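Local structure of putative oxidoreductase (Gluconobacter oxydans, 3WJ7) at residues A[162-165]-A[166-170]; A[144-147]-A[148-151]; A[329-332]-A[333-337]; A[193-196]-A[197-201]; A[31-35]-A[36-40]. The protein belongs to the short-chain dehydrogenase/reductase family and probably acts as a nicotinamide-dependent oxidoreductase, with a Rossmann-type domain to hold the coenzyme. All blocks are in the same frame, centred on the assembly; numbering follows the deposited sequence.

Contact 1 of 5, residues A[162-165]-A[166-170]; sequences EQEV and LRLIR
Val165 and Ile169 touch one turn apart on the alpha-helix 153-172, which packs on the central sheet of the Rossmann fold and illustrates how one helix serves several neighbours at once. The backbone bonds are those of a regular alpha-helix. Leu166 N reaches Glu162 O at 3.0 Å, nearly straight (171°), Leu168 N reaches Glu164 O at 3.0 Å, and Ile169 N reaches Val165 O at 2.8 Å. Arg167 N binds Gln163 O and, more weakly, Glu164 O, which thereby takes two donors.

One apolar pair, Val165 and Ile169, lies on the side toward the sheet. Val165 CG1, anti to the backbone N (chi1 175°), stands out from the helix, and Ile169 reaches back a turn to set CD1 3.8 Å from it; the two side chains cross obliquely. Val165 rests in turn on Ile178 of strand 176-185 and Thr106 of helix 95-115, so the helix bridges sheet and neighbouring helix.

Among the charged groups, Glu164 and Arg167 run side by side. Their salt bridge is modelled too close for its length to be trusted; Arg167 NH1 has a second carboxylate partner in Glu171. Glu162 OE2 is hydrogen-bonded to Ser125 OG. The aliphatic part of Glu162 lies alongside Leu166, whose CD1 meets both Glu162 CG at 4.0 Å and Gln163 OE1 at 3.9 Å.

Contact 2 of 5, residues A[144-147]-A[148-151]; sequences PVSE and SQVI
Ser148 turns its OG back between its own N and carbonyl carbon (chi1 64°), and Ser146, with chi1 at 132°, swings its OG forward to meet it. The outcome is a compact example of an ST turn laid over two successive type I beta turns. Ser146 OG is gripped twice: Ser148 OG donates to it at 2.7 Å, and Ser148 N at 3.1 Å with a bent N-H geometry of 140°, the bond that defines the ST turn. Two donors on one oxygen should hold the Ser146 hydroxyl in a fixed rotation.

The main chain closes the first beta turn with Gln149 N on Ser146 O at 2.8 Å. The next one, a residue further on, is closed by Val150 N on Glu147 O at 3.2 Å. Gln149 lays its extended side chain back along the incoming chain, CG lying 3.2 Å from Ser146 O and OE1 nearing Pro144 O.

The turns belong to the loop between strand 120-124 and helix 153-172, the helix that in this family bears the Tyr-x-x-x-Lys motif. Glu147 reaches over to that helix in a salt bridge with Arg160, while Ile151 packs on Trp91 of the second subunit and Gly289 of the third. Val150 points back into the turn, its CB 3.8 Å from Glu147 O.

Contact 3 of 5, residues A[329-332]-A[333-337]; sequences TDAI and AWFRQ
Asp330 O receives Trp334 N at 2.8 Å and 166°, the shortest sound bond in this turn of helix 324-337. Ala333 N on Thr329 O at 2.9 Å and Arg336 N on Ile332 O at 3.0 Å continue the same ladder. Asp330 itself turns its carboxylate outward from the helix, where OD2 bonds His219 NE2.

Phe335 keeps CG beside its backbone N (chi1 -67°), which carries the ring back along the helix to Ala331, Phe335 CE2 standing 4.1 Å from Ala331 CB. Leu200 of helix 194-203 and Asp189 also touch this buried ring. With the ring of Phe335 cut back to an alanine, a gap is likely to open between Ala331 and Leu200. Ile332 and Arg336 run side by side, CG2 3.7 Å from NH1, and Ile332 also packs on Val256. Trp334, on a more exposed flank, stacks with the ring of His338. A helix with Ala331, Ile332 and Phe335 buried and Arg336 at the surface is amphipathic, packed here on helices 194-203 and 249-259.

Contact 4 of 5, residues A[193-196]-A[197-201]; sequences TPTG and QMILD
Thr195 and Ile199 form the tightly packed side of this first stretch of helix 194-203. Thr195 holds CG2 anti to its backbone N, and this methyl meets Ile199 CD1 at 3.9 Å while the hydroxyl branch turns elsewhere. Between the same two residues, Ile199 N binds Thr195 O at 3.0 Å. Strand 176-185 lies against this side, through Val185 on both residues. Further round, Met198 and Ile199 face helix 249-259.

The looser side carries Pro194, Gln197 and Asp201, each partly exposed. No apolar pair joins them; a polar link does so instead. Gln197 CG is anti to the backbone N and the chain bends at chi2 (49°), so NE2 reaches Asp201 OD1 at 2.8 Å. The oxygen lies in the plane of the amide, whereas the amide approaches from above the carboxylate plane. Asp201 OD2 forms a salt bridge with Arg296 of the third subunit, so this side faces a subunit interface.

At the start of the helix, Thr193 OG1 accepts Gly196 N at 2.9 Å (160°) and also bonds Asp189. Gln197 N, gripping Thr193 O at 3.0 Å, follows directly. A threonine whose hydroxyl takes up an otherwise unmatched first-turn N-H is the classic N-cap of an alpha-helix.

Contact 5 of 5, residues A[31-35]-A[36-40]; sequences RVLEE and RGHRL
A Schellman motif ends helix 24-35, formed where Leu33 and Glu34 receive bonds from the residues just past the last turn. His38 N reaches back to Leu33 O at 3.1 Å, almost straight (173°), and Gly37 N to Glu34 O at 2.8 Å. Gly37 has a positive phi of 61°, a value glycine adopts readily, and it turns the chain out of the helix toward strand 39-44.

Leu33 then packs against two residues beyond the turn, His38 and Leu40. Its CD2 stands 4.3 Å above the centre of the His38 ring, on one face, while ND1 of that ring is tied to Thr16. Leu33 CB touches Leu40 CD2 at 3.9 Å, the two leucines crossing at about a right angle. Leu40 CD1 also lies 3.3 Å from Glu34 OE1, brought near because the Glu34 chain bends at chi2 (87°). Replacing Leu40 with an alanine would probably open a gap beside Leu33 CB and leave the helix end less firmly packed on the strand.

Nearer the helix, Arg36 runs alongside Val32, NH1 3.7 Å from CG1, and its guanidinium is held by Glu225 and Glu232 of helix 220-233. Leu33 and Leu40 both rest on Thr16 and Val18 of strand 15-18. The turn thus joins helix to second strand in the opening beta-alpha-beta unit of a Rossmann fold.

Read from the N terminus, contact 5 comes first, followed by 2, 1, 4 and 3. Each stays within a few residues, so none closes a long loop, and none nests within or crosses another. Contact 5 turns the chain from the first helix into the second strand. Contact 2 shapes the approach to helix 153-172 and contact 1 lies further along that helix, their centres about 17 Å apart. Contacts 4 and 3, far apart in sequence, touch in space: Phe335 CG lies 3.3 Å from Leu200 CD1, and Ile332 CG1 3.8 Å from Ile199 CG2. This joins the C-terminal helix to helix 194-203, across the chain's centre from contact 1.

Contact 1 of 5, residues A[162-165]-A[166-170]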
loop_
_atom_site.group_PDB
_atom_site.type_symbol
_atom_site.label_atom_id
_atom_site.label_comp_id
_atom_site.label_asym_id
_atom_site.label_seq_id
_atom_site.Cartn_x
_atom_site.Cartn_y
_atom_site.Cartn_z
ATOM N N GLU A 162 15.123 -10.794 6.208
ATOM C CA GLU A 162 16.475 -11.206 6.550
ATOM C C GLU A 162 16.904 -10.500 7.848
ATOM O O GLU A 162 17.521 -11.134 8.707
ATOM C CB GLU A 162 17.499 -10.981 5.419
ATOM C CG GLU A 162 18.934 -11.021 5.939
ATOM C CD GLU A 162 19.992 -11.013 4.848
ATOM O OE1 GLU A 162 20.788 -10.047 4.765
ATOM O OE2 GLU A 162 20.043 -11.970 4.060
ATOM N N GLN A 163 16.596 -9.214 8.004
ATOM C CA GLN A 163 17.026 -8.507 9.231
ATOM C C GLN A 163 16.405 -9.142 10.459
ATOM O O GLN A 163 17.065 -9.242 11.485
ATOM C CB GLN A 163 16.741 -7.005 9.212
ATOM C CG GLN A 163 17.616 -6.211 8.240
ATOM C CD GLN A 163 19.110 -6.372 8.502
ATOM O OE1 GLN A 163 19.843 -6.865 7.660
ATOM N NE2 GLN A 163 19.560 -5.959 9.683
ATOM N N GLU A 164 15.157 -9.600 10.342
ATOM C CA GLU A 164 14.524 -10.309 11.429
ATOM C C GLU A 164 15.300 -11.557 11.844
ATOM O O GLU A 164 15.521 -11.800 13.020
ATOM C CB GLU A 164 13.102 -10.707 11.065
ATOM C CG GLU A 164 12.060 -9.756 11.581
ATOM C CD GLU A 164 11.558 -10.092 12.996
ATOM O OE1 GLU A 164 12.370 -10.357 13.941
ATOM O OE2 GLU A 164 10.306 -10.063 13.165
ATOM N N VAL A 165 15.682 -12.372 10.870
ATOM C CA VAL A 165 16.425 -13.554 11.177
ATOM C C VAL A 165 17.728 -13.148 11.887
ATOM O O VAL A 165 18.055 -13.719 12.944
ATOM C CB VAL A 165 16.652 -14.413 9.924
ATOM C CG1 VAL A 165 17.538 -15.597 10.271
ATOM C CG2 VAL A 165 15.324 -14.904 9.360
ATOM N N LEU A 166 18.463 -12.166 11.349
ATOM C CA LEU A 166 19.716 -11.741 12.027
ATOM C C LEU A 166 19.480 -11.246 13.472
ATOM O O LEU A 166 20.373 -11.400 14.326
ATOM C CB LEU A 166 20.543 -10.710 11.224
ATOM C CG LEU A 166 21.033 -11.253 9.885
ATOM C CD1 LEU A 166 21.455 -10.138 8.946
ATOM C CD2 LEU A 166 22.149 -12.263 10.041
ATOM N N ARG A 167 18.300 -10.682 13.747
ATOM C CA ARG A 167 18.003 -10.174 15.089
ATOM C C ARG A 167 17.819 -11.396 15.993
ATOM O O ARG A 167 18.457 -11.513 17.033
ATOM C CB ARG A 167 16.771 -9.232 15.076
ATOM C CG ARG A 167 16.555 -8.349 16.323
ATOM C CD ARG A 167 15.112 -7.834 16.560
ATOM N NE ARG A 167 14.044 -8.681 16.003
ATOM C CZ ARG A 167 13.272 -9.569 16.657
ATOM N NH1 ARG A 167 13.383 -9.819 17.983
ATOM N NH2 ARG A 167 12.368 -10.235 15.939
ATOM N N LEU A 168 17.021 -12.357 15.539
ATOM C CA LEU A 168 16.816 -13.578 16.298
ATOM C C LEU A 168 18.065 -14.417 16.453
ATOM O O LEU A 168 18.209 -15.108 17.446
ATOM C CB LEU A 168 15.680 -14.408 15.699
ATOM C CG LEU A 168 14.300 -13.737 15.721
ATOM C CD1 LEU A 168 13.336 -14.465 14.803
ATOM C CD2 LEU A 168 13.729 -13.707 17.130
ATOM N N ILE A 169 18.972 -14.383 15.492
ATOM C CA ILE A 169 20.224 -15.112 15.662
ATOM C C ILE A 169 21.024 -14.495 16.832
ATOM O O ILE A 169 21.598 -15.224 17.647
ATOM C CB ILE A 169 21.058 -15.121 14.363
ATOM C CG1 ILE A 169 20.408 -16.027 13.315
ATOM C CG2 ILE A 169 22.517 -15.526 14.622
ATOM C CD1 ILE A 169 20.986 -15.865 11.924
ATOM N N ARG A 170 21.048 -13.164 16.917
ATOM C CA ARG A 170 21.837 -12.476 17.935
ATOM C C ARG A 170 21.130 -12.404 19.294
ATOM O O ARG A 170 21.711 -12.690 20.328
ATOM C CB ARG A 170 22.213 -11.072 17.478
ATOM C CG ARG A 170 23.446 -11.022 16.605
ATOM C CD ARG A 170 24.405 -9.924 17.073
ATOM N NE ARG A 170 25.369 -9.539 16.029
ATOM C CZ ARG A 170 26.616 -9.105 16.239
ATOM N NH1 ARG A 170 27.116 -9.002 17.474
ATOM N NH2 ARG A 170 27.376 -8.783 15.193
#

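Contact 2 of 5, residues A[144-147]-A[148-151]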
loop_
_atom_site.group_PDB
_atom_site.type_symbol
_atom_site.label_atom_id
_atom_site.label_comp_id
_atom_site.label_asym_id
_atom_site.label_seq_id
_atom_site.Cartn_x
_atom_site.Cartn_y
_atom_site.Cartn_z
ATOM N N PRO A 144 27.920 -3.000 2.311
ATOM C CA PRO A 144 26.924 -2.385 3.238
ATOM C C PRO A 144 25.568 -2.213 2.581
ATOM O O PRO A 144 25.496 -1.903 1.396
ATOM C CB PRO A 144 27.515 -1.001 3.573
ATOM C CG PRO A 144 28.589 -0.753 2.544
ATOM C CD PRO A 144 29.039 -2.091 1.977
ATOM N N VAL A 145 24.509 -2.420 3.350
ATOM C CA VAL A 145 23.169 -2.190 2.855
ATOM C C VAL A 145 22.478 -1.298 3.818
ATOM O O VAL A 145 22.575 -1.491 5.004
ATOM C CB VAL A 145 22.286 -3.460 2.884
ATOM C CG1 VAL A 145 21.595 -3.619 1.543
ATOM C CG2 VAL A 145 23.057 -4.712 3.360
ATOM N N SER A 146 21.694 -0.375 3.321
ATOM C CA SER A 146 20.870 0.383 4.230
ATOM C C SER A 146 19.419 0.375 3.731
ATOM O O SER A 146 19.201 0.474 2.524
ATOM C CB SER A 146 21.462 1.790 4.412
ATOM O OG SER A 146 20.475 2.790 4.274
ATOM N N GLU A 147 18.448 0.270 4.656
ATOM C CA GLU A 147 17.014 0.461 4.319
ATOM C C GLU A 147 16.734 1.576 3.333
ATOM O O GLU A 147 15.912 1.410 2.437
ATOM C CB GLU A 147 16.116 0.618 5.545
ATOM C CG GLU A 147 15.339 -0.660 5.859
ATOM C CD GLU A 147 13.967 -0.446 6.495
ATOM O OE1 GLU A 147 13.527 -1.300 7.315
ATOM O OE2 GLU A 147 13.307 0.549 6.137
ATOM N N SER A 148 17.445 2.685 3.462
ATOM C CA SER A 148 17.170 3.855 2.624
ATOM C C SER A 148 17.601 3.661 1.173
ATOM O O SER A 148 17.247 4.437 0.293
ATOM C CB SER A 148 17.846 5.096 3.209
ATOM O OG SER A 148 19.257 4.952 3.183
ATOM N N GLN A 149 18.362 2.621 0.893
ATOM C CA GLN A 149 18.637 2.383 -0.510
ATOM C C GLN A 149 17.890 1.221 -1.150
ATOM O O GLN A 149 18.221 0.824 -2.256
ATOM C CB GLN A 149 20.126 2.350 -0.821
ATOM C CG GLN A 149 21.046 1.768 0.227
ATOM C CD GLN A 149 22.487 1.902 -0.223
ATOM O OE1 GLN A 149 23.276 0.964 -0.122
ATOM N NE2 GLN A 149 22.823 3.068 -0.772
ATOM N N VAL A 150 16.863 0.693 -0.493
ATOM C CA VAL A 150 16.115 -0.399 -1.110
ATOM C C VAL A 150 14.896 0.137 -1.858
ATOM O O VAL A 150 14.252 1.055 -1.398
ATOM C CB VAL A 150 15.766 -1.472 -0.085
ATOM C CG1 VAL A 150 14.507 -2.207 -0.488
ATOM C CG2 VAL A 150 16.950 -2.414 0.081
ATOM N N ILE A 151 14.615 -0.406 -3.037
ATOM C CA ILE A 151 13.816 0.339 -3.993
ATOM C C ILE A 151 12.360 -0.119 -4.124
ATOM O O ILE A 151 11.438 0.751 -4.215
ATOM C CB ILE A 151 14.589 0.558 -5.340
ATOM C CG1 ILE A 151 15.351 1.884 -5.268
ATOM C CG2 ILE A 151 13.705 0.561 -6.579
ATOM C CD1 ILE A 151 14.829 2.906 -4.247
#

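Contact 3 of 5, residues A[329-332]-A[333-337]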
loop_
_atom_site.group_PDB
_atom_site.type_symbol
_atom_site.label_atom_id
_atom_site.label_comp_id
_atom_site.label_asym_id
_atom_site.label_seq_id
_atom_site.Cartn_x
_atom_site.Cartn_y
_atom_site.Cartn_z
ATOM N N THR A 329 19.498 -23.570 -21.131
ATOM C CA THR A 329 19.308 -24.773 -21.939
ATOM C C THR A 329 18.276 -25.739 -21.381
ATOM O O THR A 329 17.368 -26.141 -22.077
ATOM C CB THR A 329 20.654 -25.526 -22.098
ATOM O OG1 THR A 329 21.606 -24.676 -22.781
ATOM C CG2 THR A 329 20.466 -26.830 -22.877
ATOM N N ASP A 330 18.426 -26.136 -20.129
ATOM C CA ASP A 330 17.455 -27.029 -19.495
ATOM C C ASP A 330 16.043 -26.422 -19.406
ATOM O O ASP A 330 15.060 -27.101 -19.731
ATOM C CB ASP A 330 17.910 -27.411 -18.105
ATOM C CG ASP A 330 19.238 -28.122 -18.095
ATOM O OD1 ASP A 330 19.712 -28.556 -19.176
ATOM O OD2 ASP A 330 19.798 -28.252 -16.979
ATOM N N ALA A 331 15.960 -25.146 -19.000
ATOM C CA ALA A 331 14.688 -24.443 -18.879
ATOM C C ALA A 331 13.935 -24.433 -20.220
ATOM O O ALA A 331 12.713 -24.688 -20.265
ATOM C CB ALA A 331 14.904 -23.025 -18.346
ATOM N N ILE A 332 14.658 -24.175 -21.315
ATOM C CA ILE A 332 14.047 -24.222 -22.653
ATOM C C ILE A 332 13.699 -25.656 -23.053
ATOM O O ILE A 332 12.605 -25.893 -23.555
ATOM C CB ILE A 332 14.920 -23.562 -23.727
ATOM C CG1 ILE A 332 14.864 -22.056 -23.579
ATOM C CG2 ILE A 332 14.488 -23.977 -25.130
ATOM C CD1 ILE A 332 16.148 -21.374 -23.964
ATOM N N ALA A 333 14.564 -26.619 -22.784
ATOM C CA ALA A 333 14.220 -27.985 -23.207
ATOM C C ALA A 333 12.935 -28.402 -22.486
ATOM O O ALA A 333 12.016 -28.992 -23.070
ATOM C CB ALA A 333 15.353 -28.989 -22.942
ATOM N N TRP A 334 12.859 -28.066 -21.213
ATOM C CA TRP A 334 11.671 -28.377 -20.457
ATOM C C TRP A 334 10.435 -27.629 -21.014
ATOM O O TRP A 334 9.383 -28.245 -21.244
ATOM C CB TRP A 334 11.897 -28.076 -19.004
ATOM C CG TRP A 334 10.896 -28.671 -18.163
ATOM C CD1 TRP A 334 10.935 -29.916 -17.557
ATOM C CD2 TRP A 334 9.657 -28.084 -17.793
ATOM N NE1 TRP A 334 9.793 -30.119 -16.836
ATOM C CE2 TRP A 334 8.991 -29.011 -16.953
ATOM C CE3 TRP A 334 9.033 -26.868 -18.094
ATOM C CZ2 TRP A 334 7.733 -28.746 -16.406
ATOM C CZ3 TRP A 334 7.795 -26.605 -17.543
ATOM C CH2 TRP A 334 7.157 -27.535 -16.708
ATOM N N PHE A 335 10.548 -26.325 -21.265
ATOM C CA PHE A 335 9.413 -25.609 -21.848
ATOM C C PHE A 335 8.892 -26.211 -23.180
ATOM O O PHE A 335 7.683 -26.184 -23.425
ATOM C CB PHE A 335 9.731 -24.124 -22.064
ATOM C CG PHE A 335 9.910 -23.341 -20.800
ATOM C CD1 PHE A 335 8.991 -23.436 -19.755
ATOM C CD2 PHE A 335 10.968 -22.454 -20.676
ATOM C CE1 PHE A 335 9.147 -22.679 -18.617
ATOM C CE2 PHE A 335 11.151 -21.712 -19.509
ATOM C CZ PHE A 335 10.233 -21.817 -18.489
ATOM N N ARG A 336 9.793 -26.726 -24.028
ATOM C CA ARG A 336 9.425 -27.280 -25.342
ATOM C C ARG A 336 8.643 -28.593 -25.187
ATOM O O ARG A 336 7.553 -28.749 -25.741
ATOM C CB ARG A 336 10.666 -27.494 -26.191
ATOM C CG ARG A 336 10.443 -27.355 -27.696
ATOM C CD ARG A 336 11.776 -27.131 -28.410
ATOM N NE ARG A 336 11.768 -25.909 -29.226
ATOM C CZ ARG A 336 12.774 -25.034 -29.294
ATOM N NH1 ARG A 336 13.877 -25.225 -28.584
ATOM N NH2 ARG A 336 12.673 -23.956 -30.066
ATOM N N GLN A 337 9.192 -29.510 -24.393
ATOM C CA GLN A 337 8.550 -30.782 -24.075
ATOM C C GLN A 337 7.225 -30.646 -23.355
ATOM O O GLN A 337 6.399 -31.553 -23.421
ATOM C CB GLN A 337 9.463 -31.638 -23.195
ATOM C CG GLN A 337 10.776 -32.017 -23.840
ATOM C CD GLN A 337 11.759 -32.542 -22.825
ATOM O OE1 GLN A 337 11.372 -32.916 -21.717
ATOM N NE2 GLN A 337 13.043 -32.557 -23.187
#

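Contact 4 of 5, residues A[193-196]-A[197-201]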
loop_
_atom_site.group_PDB
_atom_site.type_symbol
_atom_site.label_atom_id
_atom_site.label_comp_id
_atom_site.label_asym_id
_atom_site.label_seq_id
_atom_site.Cartn_x
_atom_site.Cartn_y
_atom_site.Cartn_z
ATOM N N THR A 193 8.148 -18.557 -13.054
ATOM C CA THR A 193 8.756 -17.344 -12.467
ATOM C C THR A 193 8.837 -16.215 -13.517
ATOM O O THR A 193 8.752 -16.480 -14.718
ATOM C CB THR A 193 10.238 -17.632 -12.101
ATOM O OG1 THR A 193 10.987 -17.884 -13.314
ATOM C CG2 THR A 193 10.353 -18.817 -11.181
ATOM N N PRO A 194 9.027 -14.964 -13.080
ATOM C CA PRO A 194 9.233 -13.838 -14.035
ATOM C C PRO A 194 10.373 -14.062 -15.058
ATOM O O PRO A 194 10.163 -13.843 -16.272
ATOM C CB PRO A 194 9.563 -12.648 -13.136
ATOM C CG PRO A 194 9.053 -13.037 -11.773
ATOM C CD PRO A 194 8.879 -14.515 -11.688
ATOM N N THR A 195 11.548 -14.495 -14.578
ATOM C CA THR A 195 12.680 -14.798 -15.440
ATOM C C THR A 195 12.383 -15.949 -16.437
ATOM O O THR A 195 12.737 -15.851 -17.640
ATOM C CB THR A 195 13.972 -14.991 -14.614
ATOM O OG1 THR A 195 14.303 -13.740 -13.977
ATOM C CG2 THR A 195 15.122 -15.405 -15.488
ATOM N N GLY A 196 11.705 -17.007 -15.968
ATOM C CA GLY A 196 11.181 -18.015 -16.902
ATOM C C GLY A 196 10.265 -17.433 -17.996
ATOM O O GLY A 196 10.325 -17.862 -19.175
ATOM N N GLN A 197 9.430 -16.449 -17.629
ATOM C CA GLN A 197 8.401 -15.968 -18.532
ATOM C C GLN A 197 9.141 -15.171 -19.578
ATOM O O GLN A 197 8.884 -15.312 -20.798
ATOM C CB GLN A 197 7.289 -15.188 -17.786
ATOM C CG GLN A 197 6.044 -14.742 -18.590
ATOM C CD GLN A 197 5.399 -15.852 -19.431
ATOM O OE1 GLN A 197 4.781 -16.788 -18.905
ATOM N NE2 GLN A 197 5.559 -15.756 -20.755
ATOM N N MET A 198 10.128 -14.388 -19.132
ATOM C CA MET A 198 11.033 -13.722 -20.098
ATOM C C MET A 198 11.724 -14.691 -21.071
ATOM O O MET A 198 11.816 -14.424 -22.266
ATOM C CB MET A 198 12.086 -12.922 -19.379
ATOM C CG MET A 198 11.692 -11.484 -19.059
ATOM S SD MET A 198 12.965 -10.898 -17.922
ATOM C CE MET A 198 13.415 -9.330 -18.611
ATOM N N ILE A 199 12.172 -15.834 -20.571
ATOM C CA ILE A 199 12.907 -16.775 -21.429
ATOM C C ILE A 199 11.935 -17.393 -22.411
ATOM O O ILE A 199 12.247 -17.522 -23.579
ATOM C CB ILE A 199 13.646 -17.852 -20.615
ATOM C CG1 ILE A 199 14.902 -17.249 -20.022
ATOM C CG2 ILE A 199 13.930 -19.086 -21.454
ATOM C CD1 ILE A 199 15.117 -17.698 -18.590
ATOM N N LEU A 200 10.753 -17.737 -21.921
ATOM C CA LEU A 200 9.667 -18.211 -22.762
ATOM C C LEU A 200 9.252 -17.175 -23.855
ATOM O O LEU A 200 9.186 -17.524 -25.023
ATOM C CB LEU A 200 8.505 -18.493 -21.836
ATOM C CG LEU A 200 7.500 -19.602 -22.015
ATOM C CD1 LEU A 200 8.222 -20.918 -22.232
ATOM C CD2 LEU A 200 6.588 -19.626 -20.779
ATOM N N ASP A 201 8.982 -15.914 -23.486
ATOM C CA ASP A 201 8.568 -14.900 -24.455
ATOM C C ASP A 201 9.595 -14.793 -25.541
ATOM O O ASP A 201 9.259 -14.731 -26.731
ATOM C CB ASP A 201 8.442 -13.500 -23.846
ATOM C CG ASP A 201 7.321 -13.373 -22.790
ATOM O OD1 ASP A 201 6.296 -14.074 -22.830
ATOM O OD2 ASP A 201 7.493 -12.527 -21.895
#

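Contact 5 of 5, residues A[31-35]-A[36-40]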
loop_
_atom_site.group_PDB
_atom_site.type_symbol
_atom_site.label_atom_id
_atom_site.label_comp_id
_atom_site.label_asym_id
_atom_site.label_seq_id
_atom_site.Cartn_x
_atom_site.Cartn_y
_atom_site.Cartn_z
ATOM N N ARG A 31 13.900 -32.310 -3.290
ATOM C CA ARG A 31 14.429 -33.463 -4.035
ATOM C C ARG A 31 15.854 -33.770 -3.577
ATOM O O ARG A 31 16.181 -34.922 -3.315
ATOM C CB ARG A 31 14.391 -33.252 -5.568
ATOM C CG ARG A 31 13.000 -33.352 -6.192
ATOM C CD ARG A 31 12.956 -32.884 -7.652
ATOM N NE ARG A 31 11.704 -32.148 -7.889
ATOM C CZ ARG A 31 11.588 -30.851 -8.225
ATOM N NH1 ARG A 31 12.645 -30.079 -8.454
ATOM N NH2 ARG A 31 10.379 -30.323 -8.368
ATOM N N VAL A 32 16.679 -32.732 -3.452
ATOM C CA VAL A 32 18.078 -32.906 -3.053
ATOM C C VAL A 32 18.186 -33.579 -1.669
ATOM O O VAL A 32 18.912 -34.548 -1.497
ATOM C CB VAL A 32 18.854 -31.561 -3.151
ATOM C CG1 VAL A 32 20.165 -31.578 -2.372
ATOM C CG2 VAL A 32 19.108 -31.200 -4.607
ATOM N N LEU A 33 17.453 -33.052 -0.703
ATOM C CA LEU A 33 17.374 -33.609 0.633
ATOM C C LEU A 33 16.934 -35.066 0.622
ATOM O O LEU A 33 17.465 -35.895 1.383
ATOM C CB LEU A 33 16.384 -32.793 1.488
ATOM C CG LEU A 33 16.851 -31.370 1.706
ATOM C CD1 LEU A 33 15.836 -30.613 2.535
ATOM C CD2 LEU A 33 18.240 -31.328 2.331
ATOM N N GLU A 34 15.945 -35.364 -0.215
ATOM C CA GLU A 34 15.468 -36.728 -0.366
ATOM C C GLU A 34 16.577 -37.679 -0.871
ATOM O O GLU A 34 16.728 -38.767 -0.325
ATOM C CB GLU A 34 14.267 -36.773 -1.293
ATOM C CG GLU A 34 13.600 -38.140 -1.367
ATOM C CD GLU A 34 12.563 -38.341 -0.277
ATOM O OE1 GLU A 34 11.830 -37.360 0.038
ATOM O OE2 GLU A 34 12.476 -39.480 0.253
ATOM N N GLU A 35 17.342 -37.262 -1.889
ATOM C CA GLU A 35 18.402 -38.098 -2.481
ATOM C C GLU A 35 19.573 -38.241 -1.518
ATOM O O GLU A 35 20.318 -39.222 -1.578
ATOM C CB GLU A 35 18.869 -37.559 -3.852
ATOM C CG GLU A 35 17.725 -37.364 -4.861
ATOM C CD GLU A 35 18.171 -36.825 -6.225
ATOM O OE1 GLU A 35 19.032 -37.463 -6.878
ATOM O OE2 GLU A 35 17.647 -35.770 -6.665
ATOM N N ARG A 36 19.725 -37.259 -0.636
ATOM C CA ARG A 36 20.612 -37.381 0.512
ATOM C C ARG A 36 20.025 -38.205 1.710
ATOM O O ARG A 36 20.672 -38.330 2.746
ATOM C CB ARG A 36 21.056 -35.983 0.968
ATOM C CG ARG A 36 22.474 -35.582 0.546
ATOM C CD ARG A 36 22.630 -34.130 0.881
ATOM N NE ARG A 36 23.821 -33.418 0.418
ATOM C CZ ARG A 36 24.094 -33.046 -0.839
ATOM N NH1 ARG A 36 23.332 -33.391 -1.883
ATOM N NH2 ARG A 36 25.178 -32.324 -1.056
ATOM N N GLY A 37 18.805 -38.738 1.554
ATOM C CA GLY A 37 18.078 -39.507 2.591
ATOM C C GLY A 37 17.682 -38.881 3.943
ATOM O O GLY A 37 17.768 -39.530 4.978
ATOM N N HIS A 38 17.240 -37.628 3.951
ATOM C CA HIS A 38 16.536 -37.088 5.108
ATOM C C HIS A 38 15.140 -37.653 5.128
ATOM O O HIS A 38 14.611 -38.024 4.079
ATOM C CB HIS A 38 16.446 -35.570 4.990
ATOM C CG HIS A 38 17.764 -34.896 5.140
ATOM N ND1 HIS A 38 18.000 -33.939 6.099
ATOM C CD2 HIS A 38 18.937 -35.078 4.490
ATOM C CE1 HIS A 38 19.259 -33.544 6.022
ATOM N NE2 HIS A 38 19.852 -34.226 5.058
ATOM N N ARG A 39 14.528 -37.710 6.302
ATOM C CA ARG A 39 13.098 -37.981 6.361
ATOM C C ARG A 39 12.379 -36.638 6.257
ATOM O O ARG A 39 12.557 -35.750 7.100
ATOM C CB ARG A 39 12.684 -38.716 7.651
ATOM C CG ARG A 39 13.807 -39.379 8.432
ATOM C CD ARG A 39 13.212 -40.251 9.535
ATOM N NE ARG A 39 14.186 -41.103 10.236
ATOM C CZ ARG A 39 13.864 -42.120 11.043
ATOM N NH1 ARG A 39 12.590 -42.439 11.263
ATOM N NH2 ARG A 39 14.820 -42.827 11.635
ATOM N N LEU A 40 11.554 -36.493 5.234
ATOM C CA LEU A 40 10.884 -35.226 4.988
ATOM C C LEU A 40 9.462 -35.072 5.551
ATOM O O LEU A 40 8.651 -36.002 5.572
ATOM C CB LEU A 40 10.909 -34.921 3.501
ATOM C CG LEU A 40 12.261 -34.701 2.804
ATOM C CD1 LEU A 40 12.000 -34.330 1.355
ATOM C CD2 LEU A 40 13.112 -33.603 3.436
#